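Local coordinates for Ras-related protein Rab-7L1 (Homo sapiens, PDB 6HH2) that binds and hydrolyses GTP as a Rab switch in vesicle trafficking, maintains the endosome-trans-Golgi network, and recruits LRRK2 to the Golgi and stimulates its kinase activity, at residues 22-25 and 26-30; 170-173 and 174-178. The protein carries 4 engineered substitutions. All coordinates share one frame; numbering follows the deposited sequence.

Contact 1 of 2, residues 22-25 and 26-30. With MG (magnesium ion), chain C; GDP (guanosine-5'-diphosphate), chain B.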
loop_
_atom_site.group_PDB
_atom_site.type_symbol
_atom_site.label_atom_id
_atom_site.label_comp_id
_atom_site.label_asym_id
_atom_site.label_seq_id
_atom_site.Cartn_x
_atom_site.Cartn_y
_atom_site.Cartn_z
ATOM N N GLY A 22 5.830 -6.035 -7.218
ATOM C CA GLY A 22 4.626 -5.574 -7.893
ATOM C C GLY A 22 4.118 -4.176 -7.530
ATOM O O GLY A 22 2.942 -3.875 -7.800
ATOM N N LYS A 23 4.932 -3.332 -6.885
ATOM C CA LYS A 23 4.419 -2.052 -6.395
ATOM C C LYS A 23 4.054 -1.123 -7.547
ATOM O O LYS A 23 2.979 -0.529 -7.525
ATOM C CB LYS A 23 5.473 -1.374 -5.519
ATOM C CG LYS A 23 5.814 -2.221 -4.297
ATOM C CD LYS A 23 6.821 -1.469 -3.358
ATOM C CE LYS A 23 8.125 -1.023 -4.058
ATOM N NZ LYS A 23 8.848 -2.202 -4.635
ATOM N N THR A 24 4.978 -0.873 -8.495
ATOM C CA THR A 24 4.656 0.022 -9.594
ATOM C C THR A 24 3.484 -0.518 -10.389
ATOM O O THR A 24 2.622 0.259 -10.820
ATOM C CB THR A 24 5.911 0.252 -10.434
ATOM O OG1 THR A 24 6.945 0.749 -9.562
ATOM C CG2 THR A 24 5.648 1.288 -11.562
ATOM N N SER A 25 3.421 -1.836 -10.558
ATOM C CA SER A 25 2.297 -2.426 -11.277
ATOM C C SER A 25 0.979 -2.173 -10.526
ATOM O O SER A 25 -0.036 -1.869 -11.158
ATOM C CB SER A 25 2.518 -3.934 -11.443
ATOM O OG SER A 25 3.651 -4.165 -12.260
ATOM N N LEU A 26 1.060 -2.334 -9.216
ATOM C CA LEU A 26 -0.239 -1.967 -8.459
ATOM C C LEU A 26 -0.725 -0.437 -8.643
ATOM O O LEU A 26 -1.879 -0.079 -8.954
ATOM C CB LEU A 26 -0.058 -2.272 -6.968
ATOM C CG LEU A 26 -1.332 -2.069 -6.163
ATOM C CD1 LEU A 26 -1.436 -3.215 -5.078
ATOM C CD2 LEU A 26 -1.362 -0.774 -5.544
ATOM N N VAL A 27 0.298 0.439 -8.560
ATOM C CA VAL A 27 -0.081 1.844 -8.708
ATOM C C VAL A 27 -0.583 2.120 -10.123
ATOM O O VAL A 27 -1.582 2.834 -10.322
ATOM C CB VAL A 27 1.116 2.734 -8.348
ATOM C CG1 VAL A 27 0.815 4.212 -8.679
ATOM C CG2 VAL A 27 1.475 2.550 -6.874
ATOM N N GLN A 28 0.086 1.534 -11.139
ATOM C CA GLN A 28 -0.372 1.744 -12.511
ATOM C C GLN A 28 -1.768 1.201 -12.727
ATOM O O GLN A 28 -2.549 1.796 -13.473
ATOM C CB GLN A 28 0.600 1.068 -13.473
ATOM C CG GLN A 28 1.941 1.789 -13.510
ATOM C CD GLN A 28 2.994 1.032 -14.311
ATOM O OE1 GLN A 28 2.960 -0.201 -14.419
ATOM N NE2 GLN A 28 3.913 1.770 -14.897
ATOM N N ARG A 29 -2.136 0.114 -12.047
ATOM C CA ARG A 29 -3.460 -0.449 -12.240
ATOM C C ARG A 29 -4.532 0.294 -11.453
ATOM O O ARG A 29 -5.664 0.507 -11.949
ATOM C CB ARG A 29 -3.440 -1.922 -11.865
ATOM C CG ARG A 29 -4.588 -2.645 -12.567
ATOM C CD ARG A 29 -4.777 -4.013 -12.050
ATOM N NE ARG A 29 -4.158 -5.082 -12.835
ATOM C CZ ARG A 29 -4.634 -5.566 -13.981
ATOM N NH1 ARG A 29 -5.700 -5.026 -14.562
ATOM N NH2 ARG A 29 -4.017 -6.577 -14.570
ATOM N N TYR A 30 -4.208 0.678 -10.239
ATOM C CA TYR A 30 -5.198 1.235 -9.309
ATOM C C TYR A 30 -5.334 2.762 -9.367
ATOM O O TYR A 30 -6.415 3.299 -9.044
ATOM C CB TYR A 30 -4.866 0.795 -7.876
ATOM C CG TYR A 30 -6.010 1.091 -6.964
ATOM C CD1 TYR A 30 -7.179 0.320 -7.030
ATOM C CD2 TYR A 30 -5.953 2.137 -6.054
ATOM C CE1 TYR A 30 -8.292 0.635 -6.223
ATOM C CE2 TYR A 30 -7.040 2.449 -5.240
ATOM C CZ TYR A 30 -8.187 1.674 -5.327
ATOM O OH TYR A 30 -9.284 1.965 -4.562
HETATM MG MG MG C . 8.755 -0.235 -9.271
HETATM P PB GDP B . 8.268 -3.261 -8.224
HETATM O O1B GDP B . 7.838 -3.636 -6.855
HETATM O O2B GDP B . 9.728 -3.443 -8.477
HETATM O O3B GDP B . 7.762 -1.902 -8.666
HETATM O O3A GDP B . 7.564 -4.398 -9.174
HETATM P PA GDP B . 6.926 -4.229 -10.623
HETATM O O1A GDP B . 5.543 -3.632 -10.563
HETATM O O2A GDP B . 7.945 -3.536 -11.518
HETATM O "O5'" GDP B . 6.765 -5.744 -11.087
HETATM C "C5'" GDP B . 7.891 -6.597 -11.239
HETATM C "C4'" GDP B . 7.534 -7.736 -12.189
HETATM O "O4'" GDP B . 6.519 -8.569 -11.537
HETATM C "C3'" GDP B . 6.874 -7.200 -13.443
HETATM O "O3'" GDP B . 7.312 -8.063 -14.506
HETATM C "C2'" GDP B . 5.391 -7.388 -13.189
HETATM O "O2'" GDP B . 4.700 -7.593 -14.414
HETATM C "C1'" GDP B . 5.407 -8.654 -12.379
HETATM N N9 GDP B . 4.228 -8.769 -11.514
HETATM C C8 GDP B . 3.695 -7.779 -10.742
HETATM N N7 GDP B . 2.615 -8.257 -10.042
HETATM C C5 GDP B . 2.491 -9.562 -10.380
HETATM C C6 GDP B . 1.573 -10.643 -10.032
HETATM O O6 GDP B . 0.617 -10.452 -9.258
HETATM N N1 GDP B . 1.815 -11.834 -10.595
HETATM C C2 GDP B . 2.792 -12.114 -11.471
HETATM N N2 GDP B . 2.926 -13.381 -12.026
HETATM N N3 GDP B . 3.648 -11.139 -11.860
HETATM C C4 GDP B . 3.518 -9.902 -11.335
HETATM O O HOH W 1 8.776 -0.973 -11.156
HETATM O O HOH W 2 8.785 0.512 -7.320
HETATM O O HOH W 3 10.688 -1.052 -8.910
HETATM O O HOH W 4 9.743 1.479 -9.997
#
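Gln28 lays its side chain back over the preceding turn and overlaps Thr24. Its CG lies 3.2 Å from Thr24 O, and its amide end reaches the Thr24 methyl, with NE2 3.8 Å from CG2. The two side chains cross at a slant. On the backbone, Gln28 N donates to Thr24 O at 2.9 Å, one of four successive i to i+4 bonds that run from Gly22 O to Arg29 N. Thr24 splits its branches: CG2 is anti to the backbone N and faces Gln28, while OG1 (chi1 -56°) turns to the magnesium ion at 2.1 Å. GDP O3B and four waters complete six ligands; Asp66 hydrogen-bonds OG1 outside the metal shell. Gly22, Lys23 and Thr24 end the P-loop (Walker A), whose last residues begin the short helix 23-30. Gly22 is the N-cap, at phi 114°, where a side chain would press on the preceding carbonyl O and on guanine N7 of GDP. The amides of Gly22, Lys23, Thr24 and Ser25 all point at the diphosphate. Lys23 bends at chi3 and chi4 to bring NZ to GDP O1B at 2.8 Å; Glu71 is its salt-bridge partner. GDP O1A is gripped twice by Ser25, by N at 2.8 Å and by OG at 2.6 Å. The helix dipole probably adds to this hold. Arg29 NE hydrogen-bonds Val159 O, and Tyr30 packs on helix 165-178.

Contact 2 of 2, residues 170-173 and 174-178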
loop_
_atom_site.group_PDB
_atom_site.type_symbol
_atom_site.label_atom_id
_atom_site.label_comp_id
_atom_site.label_asym_id
_atom_site.label_seq_id
_atom_site.Cartn_x
_atom_site.Cartn_y
_atom_site.Cartn_z
ATOM N N ARG A 170 -10.311 -1.019 -1.390
ATOM C CA ARG A 170 -11.564 -0.456 -0.929
ATOM C C ARG A 170 -11.692 -0.570 0.589
ATOM O O ARG A 170 -12.091 0.381 1.260
ATOM C CB ARG A 170 -12.745 -1.151 -1.613
ATOM C CG ARG A 170 -14.053 -0.555 -1.160
ATOM C CD ARG A 170 -15.292 -1.298 -1.749
ATOM N NE ARG A 170 -15.341 -2.733 -1.412
ATOM C CZ ARG A 170 -15.658 -3.217 -0.208
ATOM N NH1 ARG A 170 -15.992 -2.411 0.807
ATOM N NH2 ARG A 170 -15.667 -4.537 -0.023
ATOM N N VAL A 171 -11.328 -1.734 1.156
ATOM C CA VAL A 171 -11.480 -1.857 2.612
ATOM C C VAL A 171 -10.466 -0.981 3.335
ATOM O O VAL A 171 -10.749 -0.475 4.431
ATOM C CB VAL A 171 -11.476 -3.322 3.093
ATOM C CG1 VAL A 171 -12.599 -4.135 2.389
ATOM C CG2 VAL A 171 -10.097 -3.937 2.989
ATOM N N LEU A 172 -9.308 -0.742 2.730
ATOM C CA LEU A 172 -8.365 0.211 3.311
ATOM C C LEU A 172 -8.913 1.638 3.278
ATOM O O LEU A 172 -8.763 2.376 4.259
ATOM C CB LEU A 172 -7.026 0.109 2.592
ATOM C CG LEU A 172 -5.908 0.971 3.181
ATOM C CD1 LEU A 172 -5.577 0.562 4.608
ATOM C CD2 LEU A 172 -4.678 0.876 2.276
ATOM N N ILE A 173 -9.546 2.049 2.169
ATOM C CA ILE A 173 -10.181 3.375 2.131
ATOM C C ILE A 173 -11.216 3.508 3.220
ATOM O O ILE A 173 -11.310 4.553 3.886
ATOM C CB ILE A 173 -10.815 3.614 0.756
ATOM C CG1 ILE A 173 -9.724 3.702 -0.290
ATOM C CG2 ILE A 173 -11.709 4.905 0.759
ATOM C CD1 ILE A 173 -10.302 3.690 -1.773
ATOM N N GLU A 174 -12.040 2.477 3.396
ATOM C CA GLU A 174 -13.084 2.581 4.397
ATOM C C GLU A 174 -12.488 2.703 5.785
ATOM O O GLU A 174 -13.011 3.456 6.621
ATOM C CB GLU A 174 -14.071 1.430 4.252
ATOM C CG GLU A 174 -14.711 1.412 2.830
ATOM C CD GLU A 174 -15.840 0.439 2.677
ATOM O OE1 GLU A 174 -16.268 -0.089 3.719
ATOM O OE2 GLU A 174 -16.343 0.228 1.543
ATOM N N LYS A 175 -11.345 2.058 6.014
ATOM C CA LYS A 175 -10.687 2.206 7.317
ATOM C C LYS A 175 -10.107 3.608 7.494
ATOM O O LYS A 175 -10.150 4.173 8.592
ATOM C CB LYS A 175 -9.586 1.147 7.454
ATOM C CG LYS A 175 -8.747 1.289 8.758
ATOM C CD LYS A 175 -9.598 0.936 9.969
ATOM C CE LYS A 175 -9.611 -0.566 10.186
ATOM N NZ LYS A 175 -10.339 -0.825 11.462
ATOM N N MET A 176 -9.497 4.156 6.447
ATOM C CA MET A 176 -8.963 5.515 6.546
ATOM C C MET A 176 -10.079 6.522 6.783
ATOM O O MET A 176 -9.903 7.488 7.531
ATOM C CB MET A 176 -8.187 5.878 5.281
ATOM C CG MET A 176 -6.865 5.054 5.132
ATOM S SD MET A 176 -5.838 5.645 3.791
ATOM C CE MET A 176 -6.867 5.269 2.317
ATOM N N MET A 177 -11.255 6.297 6.176
ATOM C CA MET A 177 -12.397 7.169 6.461
ATOM C C MET A 177 -12.844 7.050 7.918
ATOM O O MET A 177 -13.132 8.058 8.578
ATOM C CB MET A 177 -13.552 6.851 5.504
ATOM C CG MET A 177 -13.275 7.305 4.064
ATOM S SD MET A 177 -13.298 9.096 3.922
ATOM C CE MET A 177 -15.060 9.442 4.024
ATOM N N ARG A 178 -12.872 5.830 8.448
ATOM C CA ARG A 178 -13.245 5.628 9.841
ATOM C C ARG A 178 -12.253 6.304 10.774
ATOM O O ARG A 178 -12.629 6.847 11.813
ATOM C CB ARG A 178 -13.334 4.135 10.141
ATOM C CG ARG A 178 -13.970 3.857 11.503
ATOM C CD ARG A 178 -14.152 2.373 11.784
ATOM N NE ARG A 178 -14.695 2.175 13.135
ATOM C CZ ARG A 178 -15.042 0.989 13.643
ATOM N NH1 ARG A 178 -14.907 -0.118 12.904
ATOM N NH2 ARG A 178 -15.512 0.913 14.881
#
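The C-terminal helix 165-178 carries an i to i+4 salt bridge on one side and apolar side chains on another. Arg170 NH1 donates to Glu174 OE2 at 2.8 Å, with an N-H...O angle of 143°. The oxygen lies in the guanidinium plane, but the nitrogen comes from above the carboxylate plane, and the two planes are 56° apart. Arg170 starts out extended and then bends at chi3 (58°), which turns the guanidinium toward Glu174. Its NE pairs with Glu167 one turn earlier, so the arginine bridges two acids. Glu174 CG also rests 3.2 Å from Arg170 O. In this Ras-family fold the helix packs on the central beta-sheet, and the apolar side chains supply that face. The Met176 methyl, CE, folds back over the preceding turn, 3.8 Å from Ile173 CA and 4.2 Å from Ile173 CG1. Ile173 CG2 meets Met177 CG at 4.4 Å. Ile173 also packs on strands 48-55 and 58-66, and Met177 on these and strand 8-17. Leu172 and Met176 both reach strand 86-92 at Ala86. Four backbone bonds tie the turns together, among them Met177 N to Ile173 O at 2.9 Å.

Contact 1 and contact 2 lie on two different helices of one Ras-family domain, with centres about 19 Å apart. They meet directly where Tyr30 OH packs against Ile173 CD1 at 3.4 Å. Both are partly buried and share the same i to i+4 backbone pattern, but their chemistry differs. At 22-30 the start of the helix is polar and faces the nucleotide and the magnesium ion. Residues 170-178 lie away from the nucleotide site. There the buried side is apolar and packs on the sheet, while the charged pair is on a more exposed side. Strands 8-17 and 58-66 receive side chains from both contacts.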